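Local coordinates for exocyst complex component EXO70 (Saccharomyces cerevisiae, PDB 2B1E), which helps assemble the exocyst, the complex that tethers secretory vesicles to sites of exocytosis in the secretory pathway, at residues 490-501 with 548-559. Sequence-based numbering, arbitrary orientation.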
loop_
_atom_site.group_PDB
_atom_site.type_symbol
_atom_site.label_atom_id
_atom_site.label_comp_id
_atom_site.label_asym_id
_atom_site.label_seq_id
_atom_site.Cartn_x
_atom_site.Cartn_y
_atom_site.Cartn_z
ATOM N N PHE A 490 -18.780 -35.825 49.020
ATOM C CA PHE A 490 -19.182 -36.353 47.717
ATOM C C PHE A 490 -20.388 -35.574 47.204
ATOM O O PHE A 490 -20.478 -35.240 46.020
ATOM C CB PHE A 490 -19.542 -37.834 47.828
ATOM C CG PHE A 490 -18.360 -38.752 47.783
ATOM C CD1 PHE A 490 -17.863 -39.206 46.562
ATOM C CD2 PHE A 490 -17.741 -39.170 48.959
ATOM C CE1 PHE A 490 -16.756 -40.071 46.513
ATOM C CE2 PHE A 490 -16.644 -40.027 48.926
ATOM C CZ PHE A 490 -16.147 -40.480 47.703
ATOM N N ARG A 491 -21.317 -35.298 48.107
ATOM C CA ARG A 491 -22.523 -34.559 47.766
ATOM C C ARG A 491 -22.172 -33.220 47.118
ATOM O O ARG A 491 -22.596 -32.935 45.996
ATOM C CB ARG A 491 -23.357 -34.355 49.040
ATOM C CG ARG A 491 -24.677 -33.637 48.867
ATOM C CD ARG A 491 -25.425 -33.600 50.211
ATOM N NE ARG A 491 -25.709 -34.953 50.699
ATOM C CZ ARG A 491 -25.266 -35.459 51.848
ATOM N NH1 ARG A 491 -24.510 -34.733 52.661
ATOM N NH2 ARG A 491 -25.567 -36.706 52.177
ATOM N N LYS A 492 -21.386 -32.403 47.808
ATOM C CA LYS A 492 -21.006 -31.106 47.255
ATOM C C LYS A 492 -20.338 -31.263 45.889
ATOM O O LYS A 492 -20.590 -30.483 44.975
ATOM C CB LYS A 492 -20.076 -30.364 48.217
ATOM C CG LYS A 492 -20.754 -29.943 49.532
ATOM C CD LYS A 492 -19.735 -29.359 50.513
ATOM C CE LYS A 492 -20.344 -29.128 51.898
ATOM N NZ LYS A 492 -19.333 -28.652 52.896
ATOM N N PHE A 493 -19.478 -32.263 45.739
ATOM C CA PHE A 493 -18.841 -32.457 44.446
ATOM C C PHE A 493 -19.906 -32.789 43.398
ATOM O O PHE A 493 -19.906 -32.228 42.304
ATOM C CB PHE A 493 -17.822 -33.594 44.495
ATOM C CG PHE A 493 -17.257 -33.943 43.144
ATOM C CD1 PHE A 493 -16.320 -33.116 42.528
ATOM C CD2 PHE A 493 -17.719 -35.065 42.453
ATOM C CE1 PHE A 493 -15.855 -33.400 41.241
ATOM C CE2 PHE A 493 -17.265 -35.354 41.174
ATOM C CZ PHE A 493 -16.332 -34.520 40.564
ATOM N N ASN A 494 -20.812 -33.705 43.729
ATOM C CA ASN A 494 -21.865 -34.091 42.790
ATOM C C ASN A 494 -22.665 -32.883 42.304
ATOM O O ASN A 494 -22.968 -32.772 41.114
ATOM C CB ASN A 494 -22.828 -35.104 43.430
ATOM C CG ASN A 494 -22.160 -36.432 43.726
ATOM O OD1 ASN A 494 -21.200 -36.823 43.056
ATOM N ND2 ASN A 494 -22.680 -37.145 44.716
ATOM N N GLU A 495 -22.998 -31.978 43.220
ATOM C CA GLU A 495 -23.759 -30.785 42.854
ATOM C C GLU A 495 -22.942 -29.872 41.945
ATOM O O GLU A 495 -23.468 -29.307 40.990
ATOM C CB GLU A 495 -24.199 -30.017 44.104
ATOM C CG GLU A 495 -25.324 -30.690 44.889
ATOM C CD GLU A 495 -25.640 -29.977 46.205
ATOM O OE1 GLU A 495 -25.922 -28.755 46.174
ATOM O OE2 GLU A 495 -25.614 -30.639 47.268
ATOM N N GLY A 496 -21.654 -29.737 42.235
ATOM C CA GLY A 496 -20.808 -28.893 41.417
ATOM C C GLY A 496 -20.583 -29.506 40.053
ATOM O O GLY A 496 -20.609 -28.805 39.039
ATOM N N PHE A 497 -20.361 -30.820 40.033
ATOM C CA PHE A 497 -20.135 -31.575 38.799
ATOM C C PHE A 497 -21.366 -31.487 37.885
ATOM O O PHE A 497 -21.270 -31.106 36.716
ATOM C CB PHE A 497 -19.870 -33.054 39.129
ATOM C CG PHE A 497 -19.698 -33.929 37.911
ATOM C CD1 PHE A 497 -18.538 -33.850 37.134
ATOM C CD2 PHE A 497 -20.708 -34.808 37.520
ATOM C CE1 PHE A 497 -18.386 -34.629 35.981
ATOM C CE2 PHE A 497 -20.568 -35.595 36.366
ATOM C CZ PHE A 497 -19.404 -35.502 35.596
ATOM N N GLU A 498 -22.517 -31.864 38.431
ATOM C CA GLU A 498 -23.772 -31.850 37.686
ATOM C C GLU A 498 -24.139 -30.460 37.174
ATOM O O GLU A 498 -24.638 -30.310 36.057
ATOM C CB GLU A 498 -24.894 -32.423 38.563
ATOM C CG GLU A 498 -24.899 -33.953 38.597
ATOM C CD GLU A 498 -25.454 -34.517 39.883
ATOM O OE1 GLU A 498 -26.233 -33.811 40.557
ATOM O OE2 GLU A 498 -25.123 -35.676 40.221
ATOM N N ASP A 499 -23.891 -29.440 37.985
ATOM C CA ASP A 499 -24.195 -28.073 37.574
ATOM C C ASP A 499 -23.329 -27.697 36.366
ATOM O O ASP A 499 -23.811 -27.067 35.423
ATOM C CB ASP A 499 -23.926 -27.101 38.726
ATOM C CG ASP A 499 -24.417 -25.694 38.434
ATOM O OD1 ASP A 499 -23.595 -24.826 38.067
ATOM O OD2 ASP A 499 -25.634 -25.458 38.575
ATOM N N LEU A 500 -22.053 -28.088 36.401
ATOM C CA LEU A 500 -21.133 -27.788 35.308
ATOM C C LEU A 500 -21.460 -28.611 34.072
ATOM O O LEU A 500 -21.390 -28.105 32.956
ATOM C CB LEU A 500 -19.673 -28.043 35.732
ATOM C CG LEU A 500 -18.731 -26.841 35.843
ATOM C CD1 LEU A 500 -17.348 -27.295 36.312
ATOM C CD2 LEU A 500 -18.620 -26.138 34.490
ATOM N N VAL A 501 -21.817 -29.876 34.260
ATOM C CA VAL A 501 -22.161 -30.715 33.115
ATOM C C VAL A 501 -23.342 -30.080 32.371
ATOM O O VAL A 501 -23.314 -29.940 31.156
ATOM C CB VAL A 501 -22.523 -32.159 33.562
ATOM C CG1 VAL A 501 -23.073 -32.976 32.384
ATOM C CG2 VAL A 501 -21.276 -32.846 34.123
ATOM N N ILE A 548 -22.314 -43.216 47.567
ATOM C CA ILE A 548 -21.536 -42.483 46.586
ATOM C C ILE A 548 -22.239 -42.620 45.240
ATOM O O ILE A 548 -22.295 -43.700 44.664
ATOM C CB ILE A 548 -20.112 -43.044 46.505
ATOM C CG1 ILE A 548 -19.385 -42.788 47.830
ATOM C CG2 ILE A 548 -19.367 -42.401 45.352
ATOM C CD1 ILE A 548 -18.055 -43.526 47.954
ATOM N N LYS A 549 -22.769 -41.511 44.739
ATOM C CA LYS A 549 -23.501 -41.519 43.475
ATOM C C LYS A 549 -22.742 -42.053 42.262
ATOM O O LYS A 549 -23.278 -42.867 41.504
ATOM C CB LYS A 549 -24.028 -40.104 43.174
ATOM C CG LYS A 549 -25.007 -40.024 42.006
ATOM C CD LYS A 549 -25.675 -38.653 41.925
ATOM C CE LYS A 549 -26.683 -38.588 40.788
ATOM N NZ LYS A 549 -27.404 -37.280 40.763
ATOM N N TYR A 550 -21.500 -41.613 42.076
ATOM C CA TYR A 550 -20.717 -42.033 40.918
ATOM C C TYR A 550 -19.429 -42.798 41.190
ATOM O O TYR A 550 -18.628 -42.407 42.044
ATOM C CB TYR A 550 -20.313 -40.818 40.070
ATOM C CG TYR A 550 -21.429 -39.910 39.622
ATOM C CD1 TYR A 550 -22.232 -40.237 38.531
ATOM C CD2 TYR A 550 -21.658 -38.694 40.265
ATOM C CE1 TYR A 550 -23.230 -39.364 38.086
ATOM C CE2 TYR A 550 -22.647 -37.823 39.830
ATOM C CZ TYR A 550 -23.425 -38.159 38.742
ATOM O OH TYR A 550 -24.383 -37.276 38.298
ATOM N N THR A 551 -19.225 -43.884 40.452
ATOM C CA THR A 551 -17.966 -44.611 40.545
ATOM C C THR A 551 -17.156 -43.852 39.494
ATOM O O THR A 551 -17.728 -43.123 38.671
ATOM C CB THR A 551 -18.095 -46.095 40.106
ATOM O OG1 THR A 551 -18.577 -46.161 38.757
ATOM C CG2 THR A 551 -19.041 -46.841 41.027
ATOM N N PRO A 552 -15.820 -43.972 39.515
ATOM C CA PRO A 552 -15.081 -43.233 38.493
ATOM C C PRO A 552 -15.541 -43.599 37.079
ATOM O O PRO A 552 -15.651 -42.735 36.206
ATOM C CB PRO A 552 -13.635 -43.626 38.769
ATOM C CG PRO A 552 -13.631 -43.745 40.297
ATOM C CD PRO A 552 -14.914 -44.515 40.546
ATOM N N ASP A 553 -15.810 -44.881 36.854
ATOM C CA ASP A 553 -16.254 -45.320 35.537
ATOM C C ASP A 553 -17.577 -44.669 35.153
ATOM O O ASP A 553 -17.811 -44.373 33.987
ATOM C CB ASP A 553 -16.394 -46.848 35.482
ATOM C CG ASP A 553 -15.056 -47.550 35.384
ATOM O OD1 ASP A 553 -14.050 -46.860 35.106
ATOM O OD2 ASP A 553 -15.007 -48.792 35.571
ATOM N N GLU A 554 -18.449 -44.452 36.132
ATOM C CA GLU A 554 -19.731 -43.824 35.840
ATOM C C GLU A 554 -19.491 -42.359 35.504
ATOM O O GLU A 554 -20.088 -41.814 34.574
ATOM C CB GLU A 554 -20.676 -43.970 37.038
ATOM C CG GLU A 554 -21.297 -45.346 37.119
ATOM C CD GLU A 554 -21.961 -45.645 38.452
ATOM O OE1 GLU A 554 -22.675 -46.663 38.524
ATOM O OE2 GLU A 554 -21.768 -44.889 39.428
ATOM N N LEU A 555 -18.604 -41.722 36.262
ATOM C CA LEU A 555 -18.286 -40.328 36.030
ATOM C C LEU A 555 -17.680 -40.206 34.641
ATOM O O LEU A 555 -18.002 -39.295 33.892
ATOM C CB LEU A 555 -17.290 -39.827 37.073
ATOM C CG LEU A 555 -17.308 -38.305 37.227
ATOM C CD1 LEU A 555 -18.657 -37.893 37.811
ATOM C CD2 LEU A 555 -16.180 -37.851 38.139
ATOM N N THR A 556 -16.789 -41.135 34.307
ATOM C CA THR A 556 -16.144 -41.136 33.001
ATOM C C THR A 556 -17.185 -41.147 31.879
ATOM O O THR A 556 -17.066 -40.412 30.910
ATOM C CB THR A 556 -15.212 -42.379 32.821
ATOM O OG1 THR A 556 -14.101 -42.282 33.720
ATOM C CG2 THR A 556 -14.680 -42.444 31.402
ATOM N N THR A 557 -18.201 -41.987 32.017
ATOM C CA THR A 557 -19.239 -42.096 30.996
ATOM C C THR A 557 -19.962 -40.774 30.777
ATOM O O THR A 557 -20.218 -40.379 29.635
ATOM C CB THR A 557 -20.255 -43.205 31.369
ATOM O OG1 THR A 557 -19.552 -44.442 31.526
ATOM C CG2 THR A 557 -21.312 -43.376 30.278
ATOM N N VAL A 558 -20.284 -40.086 31.869
ATOM C CA VAL A 558 -20.964 -38.801 31.776
ATOM C C VAL A 558 -20.100 -37.830 30.989
ATOM O O VAL A 558 -20.559 -37.195 30.043
ATOM C CB VAL A 558 -21.223 -38.207 33.171
ATOM C CG1 VAL A 558 -21.742 -36.789 33.046
ATOM C CG2 VAL A 558 -22.210 -39.076 33.910
ATOM N N LEU A 559 -18.838 -37.719 31.384
ATOM C CA LEU A 559 -17.930 -36.818 30.702
ATOM C C LEU A 559 -17.735 -37.157 29.235
ATOM O O LEU A 559 -17.686 -36.260 28.403
ATOM C CB LEU A 559 -16.570 -36.796 31.399
ATOM C CG LEU A 559 -16.505 -36.001 32.703
ATOM C CD1 LEU A 559 -15.053 -35.956 33.169
ATOM C CD2 LEU A 559 -17.041 -34.584 32.481
HETATM O O HOH W 1 -20.154 -39.359 43.295
HETATM O O HOH W 2 -23.004 -39.374 46.508
HETATM O O HOH W 3 -27.160 -34.636 43.001
#
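With CG trans to the backbone N (chi1 177°), the Phe-497 ring reaches from helix 490-501 across to Leu-555, while Tyr-550, whose CG lies beside its own backbone N, is brought to the edge of the Phe-497 ring. Leu-555 CD1 sits over one face of the Phe-497 ring, 3.5 Å from its centroid in a CH-pi contact, and Val-501 CG2, of the same helix as Phe-497, lies over the opposite face toward its rim. Leu-559 CD2 meets the ring edge, 3.7 Å from Phe-497 CE1. Phe-497 in turn directs its own edge at the Tyr-550 face in a T-shaped pair, planes at 68°.

On the outer side Glu-498 OE2 is gripped twice: Tyr-550 OH donates to it at 2.6 Å from the anti side, and Lys-549 NZ, at the end of an extended chain, forms a salt bridge at 2.8 Å from above the carboxylate plane. Replacing Glu-498 with a glutamine would probably cost Lys-549 its charged mate and weaken the hold on the Tyr-550 hydroxyl. Asn-494 lays OD1 in the plane of the Tyr-550 ring, at its edge, and one water links that oxygen to Tyr-550 N. One turn before Asn-494, the Phe-490 ring has Ile-548 CG1 over its centre, 3.8 Å from the centroid.

The axes of segments 490-501 and 552-559 run nearly parallel, 19° apart in direction, with a closest approach of 12.0 Å, in the all-helical C-terminal region of this elongated rod. Helix 512-537 packs against both, with Tyr-530 touching Phe-490 and Leu-555, and helix 440-473 adjoins Phe-493 through Leu-463 and Leu-467.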